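Local coordinates for isoflavone reductase (Medicago sativa, PDB 2GAS), which reduces achiral isoflavones to chiral isoflavanones with NADPH, giving the penultimate intermediate on the way to the alfalfa phytoalexin (-)-medicarpin, at residues Leu6-Thr11 against Tyr30-Lys35; Ile18-Ile23 against Asp50-Leu55. One frame throughout, in Å; residues are numbered along the deposited sequence.

Interaction 1 (Leu6-Thr11 against Tyr30-Lys35); sequences LILGPT and YALVRK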
ATOM      1  N   LEU A   6      10.760  -9.000  -9.769  1.00 16.84           N
ATOM      2  CA  LEU A   6      10.682  -9.960  -8.672  1.00 17.29           C
ATOM      3  C   LEU A   6       9.827  -9.380  -7.552  1.00 16.21           C
ATOM      4  O   LEU A   6      10.082  -8.270  -7.078  1.00 17.19           O
ATOM      5  CB  LEU A   6      12.080 -10.256  -8.120  1.00 17.19           C
ATOM      6  CG  LEU A   6      12.130 -11.111  -6.849  1.00 17.94           C
ATOM      7  CD1 LEU A   6      11.542 -12.492  -7.122  1.00 18.34           C
ATOM      8  CD2 LEU A   6      13.574 -11.228  -6.373  1.00 18.82           C
ATOM      9  N   ILE A   7       8.826 -10.140  -7.130  1.00 16.74           N
ATOM     10  CA  ILE A   7       7.937  -9.706  -6.062  1.00 15.53           C
ATOM     11  C   ILE A   7       8.173 -10.498  -4.784  1.00 16.11           C
ATOM     12  O   ILE A   7       8.039 -11.724  -4.768  1.00 17.08           O
ATOM     13  CB  ILE A   7       6.446  -9.878  -6.454  1.00 15.12           C
ATOM     14  CG1 ILE A   7       6.124  -9.025  -7.683  1.00 18.12           C
ATOM     15  CG2 ILE A   7       5.544  -9.522  -5.272  1.00 17.60           C
ATOM     16  CD1 ILE A   7       6.502  -7.578  -7.528  1.00 25.47           C
ATOM     17  N   LEU A   8       8.542  -9.791  -3.719  1.00 15.26           N
ATOM     18  CA  LEU A   8       8.741 -10.411  -2.413  1.00 15.43           C
ATOM     19  C   LEU A   8       7.383 -10.260  -1.719  1.00 15.07           C
ATOM     20  O   LEU A   8       6.716  -9.232  -1.884  1.00 17.64           O
ATOM     21  CB  LEU A   8       9.839  -9.672  -1.644  1.00 18.12           C
ATOM     22  CG  LEU A   8      11.134  -9.437  -2.434  1.00 22.93           C
ATOM     23  CD1 LEU A   8      12.121  -8.659  -1.575  1.00 26.03           C
ATOM     24  CD2 LEU A   8      11.737 -10.757  -2.867  1.00 24.29           C
ATOM     25  N   GLY A   9       6.971 -11.280  -0.966  1.00 14.81           N
ATOM     26  CA  GLY A   9       5.669 -11.271  -0.313  1.00 16.76           C
ATOM     27  C   GLY A   9       4.591 -11.387  -1.385  1.00 15.65           C
ATOM     28  O   GLY A   9       3.535 -10.767  -1.280  1.00 15.13           O
ATOM     29  N   PRO A  10       4.816 -12.216  -2.416  1.00 17.26           N
ATOM     30  CA  PRO A  10       3.864 -12.393  -3.516  1.00 16.34           C
ATOM     31  C   PRO A  10       2.463 -12.912  -3.193  1.00 17.38           C
ATOM     32  O   PRO A  10       1.522 -12.647  -3.947  1.00 18.23           O
ATOM     33  CB  PRO A  10       4.623 -13.315  -4.471  1.00 17.90           C
ATOM     34  CG  PRO A  10       5.377 -14.191  -3.535  1.00 18.21           C
ATOM     35  CD  PRO A  10       5.914 -13.196  -2.523  1.00 18.30           C
ATOM     36  N   THR A  11       2.307 -13.646  -2.094  1.00 17.45           N
ATOM     37  CA  THR A  11       0.978 -14.160  -1.765  1.00 18.05           C
ATOM     38  C   THR A  11       0.207 -13.298  -0.768  1.00 17.24           C
ATOM     39  O   THR A  11      -0.896 -13.653  -0.360  1.00 19.78           O
ATOM     40  CB  THR A  11       1.034 -15.616  -1.236  1.00 18.07           C
ATOM     41  OG1 THR A  11       1.734 -15.659   0.013  1.00 21.48           O
ATOM     42  CG2 THR A  11       1.728 -16.520  -2.248  1.00 20.60           C
ATOM     43  N   TYR A  30       8.594 -12.802 -11.617  1.00 18.38           N
ATOM     44  CA  TYR A  30       9.187 -13.750 -10.679  1.00 18.45           C
ATOM     45  C   TYR A  30       8.632 -13.529  -9.275  1.00 17.56           C
ATOM     46  O   TYR A  30       8.351 -12.397  -8.890  1.00 17.57           O
ATOM     47  CB  TYR A  30      10.709 -13.565 -10.642  1.00 18.30           C
ATOM     48  CG  TYR A  30      11.411 -13.759 -11.969  1.00 19.40           C
ATOM     49  CD1 TYR A  30      11.225 -12.863 -13.023  1.00 21.68           C
ATOM     50  CD2 TYR A  30      12.262 -14.842 -12.169  1.00 21.86           C
ATOM     51  CE1 TYR A  30      11.873 -13.047 -14.248  1.00 23.08           C
ATOM     52  CE2 TYR A  30      12.911 -15.036 -13.386  1.00 24.18           C
ATOM     53  CZ  TYR A  30      12.712 -14.138 -14.419  1.00 23.88           C
ATOM     54  OH  TYR A  30      13.342 -14.345 -15.626  1.00 25.97           O
ATOM     55  N   ALA A  31       8.471 -14.609  -8.518  1.00 17.13           N
ATOM     56  CA  ALA A  31       7.969 -14.510  -7.150  1.00 18.65           C
ATOM     57  C   ALA A  31       8.884 -15.303  -6.222  1.00 19.20           C
ATOM     58  O   ALA A  31       9.207 -16.455  -6.504  1.00 19.27           O
ATOM     59  CB  ALA A  31       6.541 -15.052  -7.066  1.00 18.44           C
ATOM     60  N   LEU A  32       9.316 -14.680  -5.129  1.00 19.76           N
ATOM     61  CA  LEU A  32      10.182 -15.364  -4.172  1.00 20.10           C
ATOM     62  C   LEU A  32       9.307 -16.160  -3.218  1.00 22.20           C
ATOM     63  O   LEU A  32       8.459 -15.598  -2.518  1.00 20.91           O
ATOM     64  CB  LEU A  32      11.015 -14.362  -3.374  1.00 21.31           C
ATOM     65  CG  LEU A  32      12.129 -14.977  -2.517  1.00 20.83           C
ATOM     66  CD1 LEU A  32      13.264 -15.463  -3.419  1.00 22.12           C
ATOM     67  CD2 LEU A  32      12.647 -13.936  -1.542  1.00 21.19           C
ATOM     68  N   VAL A  33       9.507 -17.472  -3.204  1.00 21.80           N
ATOM     69  CA  VAL A  33       8.725 -18.347  -2.345  1.00 25.97           C
ATOM     70  C   VAL A  33       9.594 -19.421  -1.711  1.00 29.49           C
ATOM     71  O   VAL A  33      10.550 -19.905  -2.322  1.00 31.03           O
ATOM     72  CB  VAL A  33       7.596 -19.045  -3.136  1.00 27.24           C
ATOM     73  CG1 VAL A  33       6.553 -18.025  -3.575  1.00 25.59           C
ATOM     74  CG2 VAL A  33       8.174 -19.754  -4.342  1.00 29.50           C
ATOM     75  N   ARG A  34       9.249 -19.788  -0.483  1.00 31.68           N
ATOM     76  CA  ARG A  34       9.970 -20.816   0.246  1.00 35.62           C
ATOM     77  C   ARG A  34       9.306 -22.162  -0.035  1.00 36.80           C
ATOM     78  O   ARG A  34       8.091 -22.306   0.109  1.00 37.40           O
ATOM     79  CB  ARG A  34       9.931 -20.518   1.749  1.00 36.32           C
ATOM     80  CG  ARG A  34      10.494 -19.155   2.116  1.00 40.00           C
ATOM     81  CD  ARG A  34      10.593 -18.962   3.622  1.00 41.99           C
ATOM     82  NE  ARG A  34       9.294 -18.828   4.273  1.00 42.15           N
ATOM     83  CZ  ARG A  34       9.138 -18.605   5.574  1.00 44.17           C
ATOM     84  NH1 ARG A  34       7.925 -18.493   6.094  1.00 45.82           N
ATOM     85  NH2 ARG A  34      10.202 -18.495   6.358  1.00 44.76           N
ATOM     86  N   LYS A  35      10.098 -23.140  -0.457  1.00 39.69           N
ATOM     87  CA  LYS A  35       9.562 -24.464  -0.736  1.00 41.58           C
ATOM     88  C   LYS A  35       9.640 -25.305   0.523  1.00 41.65           C
ATOM     89  O   LYS A  35      10.047 -26.468   0.489  1.00 43.66           O
ATOM     90  CB  LYS A  35      10.341 -25.136  -1.872  1.00 43.37           C
ATOM     91  CG  LYS A  35       9.845 -24.758  -3.258  1.00 45.70           C
ATOM     92  CD  LYS A  35       8.414 -25.237  -3.467  1.00 46.70           C
ATOM     93  CE  LYS A  35       7.891 -24.854  -4.839  1.00 47.67           C
ATOM     94  NZ  LYS A  35       7.869 -23.381  -5.016  1.00 48.03           N
TER
HETATM   95  O   HOH W   1       8.788 -13.475  -0.553  1.00 21.84           O
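Leu-6 to Leu-8 and Tyr-30 to Val-33 are neighbouring parallel strands of a Rossmann-type NADP-binding fold. They are the two strands of its first beta-alpha-beta unit, and helix 15-25 makes the crossover. Leu-6 pairs with Tyr-30 and Ile-7 with Ala-31.

Between these segments two backbone hydrogen bonds form, both through Ile-7. Its N donates to Tyr-30 O at 2.9 Å, and its O accepts from Leu-32 N at 3.2 Å. Leu-6 CA adds a CA-H...O contact to Tyr-30 O. The strands splay apart toward Leu-8 and Leu-32.

The apolar contacts fall on both faces of the sheet. On the face of Leu-6, its CG lies anti to the backbone N (chi1 172°). This lays CD1 along the neighbouring strand, 3.8 Å from Tyr-30 CB. Farther along, the side chains of Leu-8 and Leu-32 cross at a slant, with their CD2 methyls 3.6 Å apart. On the face of Ala-31, Pro-10 sets one edge of its ring against the second strand. Its CB is 3.7 Å from Ala-31 CB, and its CG is 4.0 Å from Val-33 CG1.

Gly-9, Pro-10 and Thr-11 belong to the inferred NADP(+)-binding loop, and Arg-34 probably binds NADP(+), as in related enzymes. Where the strands diverge, a water bridges them: it accepts from Gly-9 N and donates to Leu-32 O, 2.9 Å from each.

Interaction 2 (Ile18-Ile23 against Asp50-Leu55); sequences IVWASI and DNYQSL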
ATOM      1  N   ILE A  18       0.122  -7.161  -7.369  1.00 15.27           N
ATOM      2  CA  ILE A  18       1.323  -6.691  -8.040  1.00 13.83           C
ATOM      3  C   ILE A  18       1.774  -7.799  -8.991  1.00 15.94           C
ATOM      4  O   ILE A  18       2.168  -7.532 -10.129  1.00 16.51           O
ATOM      5  CB  ILE A  18       2.435  -6.380  -7.015  1.00 14.75           C
ATOM      6  CG1 ILE A  18       1.963  -5.263  -6.089  1.00 17.70           C
ATOM      7  CG2 ILE A  18       3.712  -5.963  -7.733  1.00 16.33           C
ATOM      8  CD1 ILE A  18       1.740  -3.954  -6.784  1.00 26.98           C
ATOM      9  N   VAL A  19       1.705  -9.045  -8.527  1.00 15.09           N
ATOM     10  CA  VAL A  19       2.081 -10.177  -9.369  1.00 14.42           C
ATOM     11  C   VAL A  19       1.159 -10.207 -10.591  1.00 15.20           C
ATOM     12  O   VAL A  19       1.626 -10.292 -11.726  1.00 16.16           O
ATOM     13  CB  VAL A  19       1.952 -11.526  -8.621  1.00 15.16           C
ATOM     14  CG1 VAL A  19       2.141 -12.680  -9.596  1.00 15.95           C
ATOM     15  CG2 VAL A  19       2.987 -11.606  -7.502  1.00 16.00           C
ATOM     16  N   TRP A  20      -0.147 -10.119 -10.363  1.00 15.82           N
ATOM     17  CA  TRP A  20      -1.085 -10.150 -11.482  1.00 15.95           C
ATOM     18  C   TRP A  20      -0.912  -8.974 -12.448  1.00 16.53           C
ATOM     19  O   TRP A  20      -1.034  -9.138 -13.661  1.00 15.93           O
ATOM     20  CB  TRP A  20      -2.531 -10.213 -10.976  1.00 14.13           C
ATOM     21  CG  TRP A  20      -2.879 -11.546 -10.355  1.00 16.08           C
ATOM     22  CD1 TRP A  20      -2.478 -12.778 -10.790  1.00 17.88           C
ATOM     23  CD2 TRP A  20      -3.712 -11.776  -9.216  1.00 16.00           C
ATOM     24  NE1 TRP A  20      -3.010 -13.761  -9.992  1.00 16.45           N
ATOM     25  CE2 TRP A  20      -3.773 -13.174  -9.018  1.00 17.15           C
ATOM     26  CE3 TRP A  20      -4.418 -10.936  -8.339  1.00 15.53           C
ATOM     27  CZ2 TRP A  20      -4.512 -13.756  -7.979  1.00 17.85           C
ATOM     28  CZ3 TRP A  20      -5.152 -11.515  -7.304  1.00 17.56           C
ATOM     29  CH2 TRP A  20      -5.192 -12.913  -7.134  1.00 16.74           C
ATOM     30  N   ALA A  21      -0.621  -7.787 -11.921  1.00 16.75           N
ATOM     31  CA  ALA A  21      -0.442  -6.627 -12.788  1.00 15.99           C
ATOM     32  C   ALA A  21       0.827  -6.783 -13.624  1.00 16.81           C
ATOM     33  O   ALA A  21       0.887  -6.341 -14.770  1.00 16.99           O
ATOM     34  CB  ALA A  21      -0.375  -5.340 -11.954  1.00 15.87           C
ATOM     35  N   SER A  22       1.842  -7.417 -13.048  1.00 15.96           N
ATOM     36  CA  SER A  22       3.094  -7.618 -13.762  1.00 17.05           C
ATOM     37  C   SER A  22       2.834  -8.557 -14.939  1.00 17.10           C
ATOM     38  O   SER A  22       3.298  -8.311 -16.052  1.00 18.20           O
ATOM     39  CB  SER A  22       4.152  -8.200 -12.822  1.00 16.95           C
ATOM     40  OG  SER A  22       5.408  -8.308 -13.473  1.00 16.08           O
ATOM     41  N   ILE A  23       2.077  -9.620 -14.688  1.00 17.13           N
ATOM     42  CA  ILE A  23       1.741 -10.575 -15.743  1.00 18.76           C
ATOM     43  C   ILE A  23       0.902  -9.890 -16.819  1.00 19.63           C
ATOM     44  O   ILE A  23       1.140 -10.073 -18.011  1.00 20.44           O
ATOM     45  CB  ILE A  23       0.933 -11.776 -15.189  1.00 20.32           C
ATOM     46  CG1 ILE A  23       1.847 -12.703 -14.382  1.00 20.40           C
ATOM     47  CG2 ILE A  23       0.259 -12.533 -16.332  1.00 21.34           C
ATOM     48  CD1 ILE A  23       2.987 -13.314 -15.174  1.00 23.60           C
ATOM     49  N   ASP A  50      -0.440 -21.872  -7.468  1.00 22.04           N
ATOM     50  CA  ASP A  50      -0.882 -22.631  -8.635  1.00 22.14           C
ATOM     51  C   ASP A  50      -1.302 -21.663  -9.732  1.00 21.09           C
ATOM     52  O   ASP A  50      -0.971 -21.854 -10.905  1.00 20.54           O
ATOM     53  CB  ASP A  50      -2.070 -23.527  -8.291  1.00 23.99           C
ATOM     54  CG  ASP A  50      -1.667 -24.781  -7.537  1.00 28.51           C
ATOM     55  OD1 ASP A  50      -0.453 -25.074  -7.452  1.00 30.26           O
ATOM     56  OD2 ASP A  50      -2.579 -25.481  -7.046  1.00 29.94           O
ATOM     57  N   ASN A  51      -2.041 -20.628  -9.344  1.00 19.01           N
ATOM     58  CA  ASN A  51      -2.498 -19.634 -10.298  1.00 18.15           C
ATOM     59  C   ASN A  51      -1.312 -18.935 -10.950  1.00 18.14           C
ATOM     60  O   ASN A  51      -1.267 -18.777 -12.171  1.00 18.85           O
ATOM     61  CB  ASN A  51      -3.406 -18.607  -9.609  1.00 17.81           C
ATOM     62  CG  ASN A  51      -3.829 -17.492 -10.544  1.00 21.07           C
ATOM     63  OD1 ASN A  51      -3.135 -16.491 -10.687  1.00 19.57           O
ATOM     64  ND2 ASN A  51      -4.967 -17.675 -11.206  1.00 27.40           N
ATOM     65  N   TYR A  52      -0.347 -18.525 -10.135  1.00 18.44           N
ATOM     66  CA  TYR A  52       0.839 -17.853 -10.646  1.00 17.95           C
ATOM     67  C   TYR A  52       1.561 -18.719 -11.673  1.00 18.77           C
ATOM     68  O   TYR A  52       1.909 -18.251 -12.755  1.00 17.72           O
ATOM     69  CB  TYR A  52       1.802 -17.526  -9.498  1.00 19.25           C
ATOM     70  CG  TYR A  52       1.270 -16.538  -8.478  1.00 18.30           C
ATOM     71  CD1 TYR A  52       1.965 -16.311  -7.291  1.00 19.44           C
ATOM     72  CD2 TYR A  52       0.078 -15.839  -8.687  1.00 18.48           C
ATOM     73  CE1 TYR A  52       1.487 -15.421  -6.332  1.00 17.43           C
ATOM     74  CE2 TYR A  52      -0.412 -14.942  -7.728  1.00 17.14           C
ATOM     75  CZ  TYR A  52       0.301 -14.745  -6.550  1.00 16.83           C
ATOM     76  OH  TYR A  52      -0.191 -13.901  -5.572  1.00 16.63           O
ATOM     77  N   GLN A  53       1.783 -19.984 -11.338  1.00 19.09           N
ATOM     78  CA  GLN A  53       2.470 -20.873 -12.266  1.00 21.33           C
ATOM     79  C   GLN A  53       1.694 -21.075 -13.564  1.00 21.48           C
ATOM     80  O   GLN A  53       2.297 -21.185 -14.637  1.00 22.29           O
ATOM     81  CB  GLN A  53       2.758 -22.219 -11.595  1.00 23.28           C
ATOM     82  CG  GLN A  53       3.790 -22.111 -10.481  1.00 28.49           C
ATOM     83  CD  GLN A  53       4.332 -23.456 -10.041  1.00 28.97           C
ATOM     84  OE1 GLN A  53       3.592 -24.313  -9.568  1.00 33.28           O
ATOM     85  NE2 GLN A  53       5.635 -23.645 -10.200  1.00 33.50           N
ATOM     86  N   SER A  54       0.368 -21.111 -13.479  1.00 21.69           N
ATOM     87  CA  SER A  54      -0.449 -21.291 -14.677  1.00 21.98           C
ATOM     88  C   SER A  54      -0.354 -20.067 -15.585  1.00 23.34           C
ATOM     89  O   SER A  54      -0.650 -20.149 -16.779  1.00 23.73           O
ATOM     90  CB  SER A  54      -1.916 -21.544 -14.305  1.00 23.54           C
ATOM     91  OG  SER A  54      -2.546 -20.369 -13.822  1.00 23.16           O
ATOM     92  N   LEU A  55       0.058 -18.936 -15.012  1.00 21.79           N
ATOM     93  CA  LEU A  55       0.200 -17.684 -15.752  1.00 21.20           C
ATOM     94  C   LEU A  55       1.619 -17.427 -16.246  1.00 20.70           C
ATOM     95  O   LEU A  55       1.884 -16.422 -16.908  1.00 22.14           O
ATOM     96  CB  LEU A  55      -0.235 -16.503 -14.880  1.00 20.75           C
ATOM     97  CG  LEU A  55      -1.707 -16.424 -14.482  1.00 22.64           C
ATOM     98  CD1 LEU A  55      -1.905 -15.266 -13.511  1.00 19.85           C
ATOM     99  CD2 LEU A  55      -2.572 -16.249 -15.729  1.00 22.51           C
TER
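Helices 18-23 and 50-54 run nearly parallel, 11° apart in direction, with axes 11.2 Å apart at closest approach. At this separation the contact is made by side chains. Val-19 sets CG1 over the centre of one face of the Tyr-52 ring. This is a CH-pi contact, 3.9 Å from CG1 to the ring centroid. Tyr-52 also turns an edge toward the five-membered ring of Trp-20, in an offset edge-to-face pair with planes at 79°. The tyrosine OH hydrogen-bonds to Pro-10 O, in the loop after strand 5-8.

Both helices pack on the same face of the Rossmann-type sheet, helix 15-25 after strand 5-8 and helix 42-54 after strand 29-33.

Trp-20 NE1 donates to Asn-51 OD1 at 2.8 Å. The oxygen lies close to the indole plane, but NE1 stands above the amide plane. Asn-51 extends its amide toward the indole because CG is anti to the backbone N (chi1 176°). Putting an alanine at Trp-20 would probably leave Asn-51 OD1 without this donor and open a gap beside Tyr-52 and Leu-55. Leu-55 CD1 meets the indole edge, 3.7 Å from Trp-20 CD1. One turn on from Val-19, Ile-23 CD1 rests 3.7 Å from Leu-55 O.

The centres of the two interactions lie about 11 Å apart. Their segments alternate along the chain: strand 5-8, helix 15-25, strand 29-33, helix 42-54. Interaction 1 joins the strands, and interaction 2 joins the helices that follow them. Interaction 1 lies in the sheet of the nucleotide-binding fold and interaction 2 in the helix layer on one face of it. Pro-10 ties the layers together: its O is 2.7 Å from Tyr-52 OH, a probable hydrogen bond, and its CB packs on Val-19 CG2. Ile-7 also packs against Ile-18 and Val-19. The inferred NADP(+)-binding loop thus leaves the sheet with its proline held against both helices.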